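Local coordinates for protein transmembrane oligosaccharyl transferase (Archaeoglobus fulgidus, PDB 3WAJ) that belongs to the STT3/AglB family of oligosaccharyl transferases, joining a helical transmembrane region to soluble C-terminal parts and carrying a bound zinc ion, at residues Y640-P645 against W656-N661; P670-Y675 against Q753-K758. All coordinates share one frame; numbering follows the deposited sequence.

Contact 1 of 2, residues Y640-P645 against W656-N661; sequences YFYYSP and WDIPLN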
loop_
_atom_site.group_PDB
_atom_site.type_symbol
_atom_site.label_atom_id
_atom_site.label_comp_id
_atom_site.label_asym_id
_atom_site.label_seq_id
_atom_site.Cartn_x
_atom_site.Cartn_y
_atom_site.Cartn_z
ATOM N N TYR A 640 21.567 -15.510 17.892
ATOM C CA TYR A 640 20.424 -16.380 18.111
ATOM C C TYR A 640 20.532 -17.079 19.428
ATOM O O TYR A 640 21.648 -17.349 19.916
ATOM C CB TYR A 640 20.362 -17.459 17.015
ATOM C CG TYR A 640 20.231 -16.890 15.631
ATOM C CD1 TYR A 640 21.368 -16.606 14.866
ATOM C CD2 TYR A 640 18.983 -16.603 15.095
ATOM C CE1 TYR A 640 21.263 -16.071 13.599
ATOM C CE2 TYR A 640 18.861 -16.067 13.820
ATOM C CZ TYR A 640 20.008 -15.803 13.073
ATOM O OH TYR A 640 19.912 -15.258 11.805
ATOM N N PHE A 641 19.367 -17.393 19.988
ATOM C CA PHE A 641 19.280 -18.343 21.095
ATOM C C PHE A 641 19.161 -19.740 20.505
ATOM O O PHE A 641 18.546 -19.924 19.450
ATOM C CB PHE A 641 18.041 -18.058 21.950
ATOM C CG PHE A 641 18.186 -16.863 22.853
ATOM C CD1 PHE A 641 19.207 -16.819 23.800
ATOM C CD2 PHE A 641 17.293 -15.795 22.772
ATOM C CE1 PHE A 641 19.355 -15.731 24.639
ATOM C CE2 PHE A 641 17.431 -14.697 23.603
ATOM C CZ PHE A 641 18.464 -14.666 24.545
ATOM N N TYR A 642 19.727 -20.724 21.188
ATOM C CA TYR A 642 19.657 -22.110 20.722
ATOM C C TYR A 642 19.843 -23.128 21.862
ATOM O O TYR A 642 20.409 -22.800 22.915
ATOM C CB TYR A 642 20.756 -22.350 19.684
ATOM C CG TYR A 642 22.133 -22.336 20.309
ATOM C CD1 TYR A 642 22.823 -21.145 20.475
ATOM C CD2 TYR A 642 22.729 -23.511 20.769
ATOM C CE1 TYR A 642 24.070 -21.116 21.064
ATOM C CE2 TYR A 642 23.983 -23.498 21.350
ATOM C CZ TYR A 642 24.649 -22.296 21.492
ATOM O OH TYR A 642 25.899 -22.271 22.071
ATOM N N TYR A 643 19.406 -24.363 21.623
ATOM C CA TYR A 643 19.784 -25.508 22.456
ATOM C C TYR A 643 20.775 -26.410 21.721
ATOM O O TYR A 643 20.546 -26.806 20.569
ATOM C CB TYR A 643 18.563 -26.321 22.855
ATOM C CG TYR A 643 17.594 -25.513 23.655
ATOM C CD1 TYR A 643 17.620 -25.527 25.047
ATOM C CD2 TYR A 643 16.672 -24.698 23.019
ATOM C CE1 TYR A 643 16.716 -24.763 25.787
ATOM C CE2 TYR A 643 15.786 -23.929 23.739
ATOM C CZ TYR A 643 15.805 -23.968 25.115
ATOM O OH TYR A 643 14.910 -23.182 25.787
ATOM N N SER A 644 21.878 -26.728 22.393
ATOM C CA SER A 644 22.924 -27.561 21.813
ATOM C C SER A 644 22.410 -28.989 21.679
ATOM O O SER A 644 21.360 -29.329 22.235
ATOM C CB SER A 644 24.176 -27.542 22.687
ATOM O OG SER A 644 23.969 -28.255 23.887
ATOM N N PRO A 645 23.138 -29.835 20.930
ATOM C CA PRO A 645 22.717 -31.243 20.873
ATOM C C PRO A 645 22.822 -31.979 22.219
ATOM O O PRO A 645 22.190 -33.023 22.357
ATOM C CB PRO A 645 23.657 -31.858 19.819
ATOM C CG PRO A 645 24.737 -30.838 19.588
ATOM C CD PRO A 645 24.127 -29.511 19.882
ATOM N N TRP A 656 27.566 -19.089 13.355
ATOM C CA TRP A 656 28.751 -19.909 13.109
ATOM C C TRP A 656 29.361 -20.380 14.415
ATOM O O TRP A 656 30.273 -21.203 14.416
ATOM C CB TRP A 656 29.778 -19.146 12.265
ATOM C CG TRP A 656 29.212 -18.735 10.960
ATOM C CD1 TRP A 656 28.776 -17.488 10.605
ATOM C CD2 TRP A 656 28.952 -19.591 9.837
ATOM N NE1 TRP A 656 28.282 -17.514 9.319
ATOM C CE2 TRP A 656 28.372 -18.794 8.830
ATOM C CE3 TRP A 656 29.154 -20.954 9.590
ATOM C CZ2 TRP A 656 28.008 -19.315 7.580
ATOM C CZ3 TRP A 656 28.790 -21.473 8.356
ATOM C CH2 TRP A 656 28.226 -20.654 7.362
ATOM N N ASP A 657 28.849 -19.853 15.527
ATOM C CA ASP A 657 29.271 -20.287 16.857
ATOM C C ASP A 657 28.346 -21.370 17.407
ATOM O O ASP A 657 28.525 -21.849 18.530
ATOM C CB ASP A 657 29.290 -19.095 17.818
ATOM C CG ASP A 657 30.415 -18.136 17.526
ATOM O OD1 ASP A 657 31.556 -18.609 17.351
ATOM O OD2 ASP A 657 30.156 -16.914 17.465
ATOM N N ILE A 658 27.351 -21.740 16.606
ATOM C CA ILE A 658 26.333 -22.693 17.013
ATOM C C ILE A 658 26.706 -24.103 16.533
ATOM O O ILE A 658 26.809 -24.332 15.324
ATOM C CB ILE A 658 24.954 -22.283 16.459
ATOM C CG1 ILE A 658 24.525 -20.927 17.039
ATOM C CG2 ILE A 658 23.915 -23.351 16.752
ATOM C CD1 ILE A 658 23.285 -20.353 16.372
ATOM N N PRO A 659 26.923 -25.040 17.483
ATOM C CA PRO A 659 27.320 -26.413 17.139
ATOM C C PRO A 659 26.330 -26.981 16.145
ATOM O O PRO A 659 25.136 -26.695 16.281
ATOM C CB PRO A 659 27.178 -27.175 18.468
ATOM C CG PRO A 659 27.325 -26.157 19.515
ATOM C CD PRO A 659 26.816 -24.843 18.944
ATOM N N LEU A 660 26.812 -27.741 15.163
ATOM C CA LEU A 660 25.929 -28.437 14.230
ATOM C C LEU A 660 24.897 -29.252 15.017
ATOM O O LEU A 660 25.168 -29.684 16.143
ATOM C CB LEU A 660 26.731 -29.356 13.295
ATOM C CG LEU A 660 27.527 -28.715 12.150
ATOM C CD1 LEU A 660 28.430 -29.728 11.426
ATOM C CD2 LEU A 660 26.592 -28.054 11.174
ATOM N N ASN A 661 23.719 -29.435 14.420
ATOM C CA ASN A 661 22.631 -30.231 14.997
ATOM C C ASN A 661 21.986 -29.615 16.246
ATOM O O ASN A 661 21.369 -30.317 17.051
ATOM C CB ASN A 661 23.087 -31.670 15.272
ATOM C CG ASN A 661 23.635 -32.353 14.042
ATOM O OD1 ASN A 661 23.108 -32.191 12.941
ATOM N ND2 ASN A 661 24.714 -33.119 14.221
#
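I658 lies across the Y642 ring where the loop between the two edge strands of a three-stranded antiparallel sheet passes over the central strand, 640-643. The crossing illustrates how a connection that must skip a strand can use its own side chains to cover that strand. The two segments run 46° apart, and the side chains that join them are largely apolar.

The main element is a CH-pi contact. I658 CG1 stands 4.3 Å from the centroid of the Y642 ring, 28° off the ring normal, while the other branch, CG2, lies over the same face on the side of CG, 4.1 Å from Y642 CG. Y642 places CG between its backbone N and carbonyl carbon (chi1 69°), which directs the ring out from the strand to lie beneath the isoleucine; the two side chains slide past each other in opposite directions. Further along the isoleucine, CD1 extends to Y640 CB, 4.2 Å away. I664 and A652 of the flanking strands also touch I658, whereas F641 and Y643 point to the other face of the sheet, where F641 meets Y749 and Y643 meets L725 and V729.

Prolines continue the cover. P659 crosses Y642 at about a right angle and brings CD to 4.0 Å from Y642 CE2, at an oblique approach to the ring. Beyond the end of the strand, P645 CD lies 4.1 Å from P659 CB. Backbone carbonyls then take over as the partners of P645: its CG sits 3.7 Å from L660 O, and its CB is 3.9 Å from N661 O.

Contact 2 of 2, residues P670-Y675 against Q753-K758; sequences PSELYY and QLYEKK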
loop_
_atom_site.group_PDB
_atom_site.type_symbol
_atom_site.label_atom_id
_atom_site.label_comp_id
_atom_site.label_asym_id
_atom_site.label_seq_id
_atom_site.Cartn_x
_atom_site.Cartn_y
_atom_site.Cartn_z
ATOM N N PRO A 670 18.236 -8.680 18.603
ATOM C CA PRO A 670 18.791 -7.338 18.334
ATOM C C PRO A 670 20.130 -7.145 19.035
ATOM O O PRO A 670 20.365 -7.793 20.067
ATOM C CB PRO A 670 17.746 -6.398 18.938
ATOM C CG PRO A 670 16.451 -7.184 18.881
ATOM C CD PRO A 670 16.872 -8.622 19.172
ATOM N N SER A 671 20.988 -6.291 18.470
ATOM C CA SER A 671 22.294 -5.955 19.053
ATOM C C SER A 671 22.079 -4.977 20.196
ATOM O O SER A 671 20.945 -4.546 20.442
ATOM C CB SER A 671 23.199 -5.302 18.006
ATOM O OG SER A 671 22.724 -4.017 17.671
ATOM N N GLU A 672 23.156 -4.608 20.884
ATOM C CA GLU A 672 23.061 -3.597 21.932
ATOM C C GLU A 672 22.531 -2.275 21.367
ATOM O O GLU A 672 21.788 -1.549 22.040
ATOM C CB GLU A 672 24.416 -3.389 22.610
ATOM C CG GLU A 672 24.313 -2.717 23.979
ATOM C CD GLU A 672 25.603 -2.801 24.771
ATOM O OE1 GLU A 672 26.662 -2.463 24.207
ATOM O OE2 GLU A 672 25.554 -3.214 25.953
ATOM N N LEU A 673 22.900 -1.978 20.123
ATOM C CA LEU A 673 22.487 -0.737 19.467
ATOM C C LEU A 673 20.970 -0.548 19.443
ATOM O O LEU A 673 20.461 0.514 19.800
ATOM C CB LEU A 673 23.021 -0.693 18.050
ATOM C CG LEU A 673 23.779 0.589 17.744
ATOM C CD1 LEU A 673 24.996 0.704 18.657
ATOM C CD2 LEU A 673 24.191 0.570 16.296
ATOM N N TYR A 674 20.259 -1.586 19.019
ATOM C CA TYR A 674 18.803 -1.570 18.988
ATOM C C TYR A 674 18.192 -0.979 20.275
ATOM O O TYR A 674 17.349 -0.071 20.219
ATOM C CB TYR A 674 18.293 -2.993 18.707
ATOM C CG TYR A 674 16.793 -3.172 18.827
ATOM C CD1 TYR A 674 16.206 -3.508 20.051
ATOM C CD2 TYR A 674 15.961 -3.006 17.720
ATOM C CE1 TYR A 674 14.836 -3.673 20.173
ATOM C CE2 TYR A 674 14.581 -3.165 17.831
ATOM C CZ TYR A 674 14.032 -3.508 19.061
ATOM O OH TYR A 674 12.673 -3.673 19.189
ATOM N N TYR A 675 18.659 -1.458 21.431
ATOM C CA TYR A 675 18.087 -1.029 22.702
ATOM C C TYR A 675 18.257 0.455 23.024
ATOM O O TYR A 675 17.642 0.971 23.961
ATOM C CB TYR A 675 18.569 -1.937 23.833
ATOM C CG TYR A 675 18.117 -3.357 23.596
ATOM C CD1 TYR A 675 16.858 -3.779 24.006
ATOM C CD2 TYR A 675 18.925 -4.264 22.909
ATOM C CE1 TYR A 675 16.437 -5.071 23.776
ATOM C CE2 TYR A 675 18.507 -5.553 22.671
ATOM C CZ TYR A 675 17.264 -5.953 23.107
ATOM O OH TYR A 675 16.840 -7.251 22.877
ATOM N N GLN A 753 19.690 -10.272 29.801
ATOM C CA GLN A 753 20.767 -11.255 29.888
ATOM C C GLN A 753 22.080 -10.794 29.263
ATOM O O GLN A 753 23.143 -11.078 29.800
ATOM C CB GLN A 753 20.322 -12.573 29.258
ATOM C CG GLN A 753 19.161 -13.230 29.997
ATOM C CD GLN A 753 19.512 -13.561 31.441
ATOM O OE1 GLN A 753 20.607 -14.056 31.733
ATOM N NE2 GLN A 753 18.586 -13.280 32.352
ATOM N N LEU A 754 22.003 -10.070 28.147
ATOM C CA LEU A 754 23.205 -9.685 27.406
ATOM C C LEU A 754 23.679 -8.247 27.638
ATOM O O LEU A 754 24.875 -7.980 27.612
ATOM C CB LEU A 754 22.997 -9.909 25.905
ATOM C CG LEU A 754 22.374 -11.241 25.502
ATOM C CD1 LEU A 754 22.048 -11.223 24.008
ATOM C CD2 LEU A 754 23.300 -12.414 25.855
ATOM N N TYR A 755 22.745 -7.323 27.850
ATOM C CA TYR A 755 23.047 -5.904 27.688
ATOM C C TYR A 755 22.716 -5.034 28.893
ATOM O O TYR A 755 23.345 -3.998 29.094
ATOM C CB TYR A 755 22.349 -5.353 26.424
ATOM C CG TYR A 755 22.693 -6.137 25.180
ATOM C CD1 TYR A 755 24.001 -6.501 24.926
ATOM C CD2 TYR A 755 21.717 -6.530 24.273
ATOM C CE1 TYR A 755 24.340 -7.231 23.809
ATOM C CE2 TYR A 755 22.051 -7.262 23.140
ATOM C CZ TYR A 755 23.378 -7.605 22.926
ATOM O OH TYR A 755 23.769 -8.326 21.831
ATOM N N GLU A 756 21.712 -5.424 29.669
ATOM C CA GLU A 756 21.375 -4.671 30.877
ATOM C C GLU A 756 22.601 -4.496 31.781
ATOM O O GLU A 756 23.128 -5.466 32.332
ATOM C CB GLU A 756 20.245 -5.348 31.652
ATOM C CG GLU A 756 19.721 -4.506 32.809
ATOM C CD GLU A 756 18.369 -4.984 33.315
ATOM O OE1 GLU A 756 17.835 -5.982 32.775
ATOM O OE2 GLU A 756 17.830 -4.354 34.245
ATOM N N LYS A 757 23.063 -3.257 31.903
ATOM C CA LYS A 757 24.235 -2.950 32.713
ATOM C C LYS A 757 23.846 -2.933 34.183
ATOM O O LYS A 757 22.661 -3.034 34.510
ATOM C CB LYS A 757 24.810 -1.591 32.322
ATOM C CG LYS A 757 25.125 -1.446 30.850
ATOM C CD LYS A 757 26.183 -2.445 30.424
ATOM C CE LYS A 757 26.848 -2.010 29.130
ATOM N NZ LYS A 757 27.242 -0.577 29.213
ATOM N N LYS A 758 24.843 -2.807 35.056
ATOM C CA LYS A 758 24.637 -2.777 36.506
ATOM C C LYS A 758 23.460 -1.890 36.928
ATOM O O LYS A 758 22.567 -2.340 37.650
ATOM C CB LYS A 758 25.913 -2.314 37.221
ATOM C CG LYS A 758 27.169 -3.123 36.901
ATOM C CD LYS A 758 27.116 -4.529 37.483
ATOM C CE LYS A 758 28.451 -5.236 37.318
ATOM N NZ LYS A 758 28.957 -5.125 35.921
#
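Near its C-terminal end, where it widens into a pi-type turn, helix 740-755 packs against the loop that leads into helix 678-684, and the Y755 ring does most of the touching. E672 covers one face of this ring: its CB lies 4.0 Å from the centroid, only 15° off the ring normal, and its backbone N stands 3.6 Å from Y755 CZ. The opposite face rests on CB of L754, so the ring is held between the loop and its own helix. At its rim, near the ring plane, P670 O approaches Y755 CE2 to 3.5 Å.

Y675 closes another part of that rim, its CE2 3.7 Å from Y755 CD2. The two rings meet obliquely, with planes at 50°, and Y675 is itself tied to the helix through a hydrogen bond from its hydroxyl to Y747 O.

E672 extends over the ring toward K757 because its CG points away from the backbone N (chi1 -161°). There E672 OE2 lies 3.6 Å from K757 CE but 4.5 Å from K757 NZ, too far for a salt bridge, so any electrostatic attraction is probably modest. K757 reaches this position by folding at its second and fourth torsions, crossing the glutamate at about a right angle. The whole is an example of helix-to-loop packing, in which an aromatic ring carried near the end of a helix is covered by the backbone and side chains of a turn.

Overall arrangement
Followed from the N terminus, the chain enters the small antiparallel sheet at strand 640-643, turns back through strand 649-652, and closes contact 1 as the next loop crosses to strand 663-664. Contact 2 opens just afterwards at 670-675 and closes after 77 intervening residues, past helix 678-684, strand 693-698 of the mixed sheet and helices 703-708 and 717-732, at the far part of helix 740-755. The two are in series, neither nested nor crossing. The centres of contacts 1 and 2 lie about 21 Å apart, and the nearest atoms of contacts 1 and 2 about 5 Å apart. Y651 of strand 649-652 touches L754 and Y755, so the three-stranded sheet of contact 1 and helix 740-755 also meet directly.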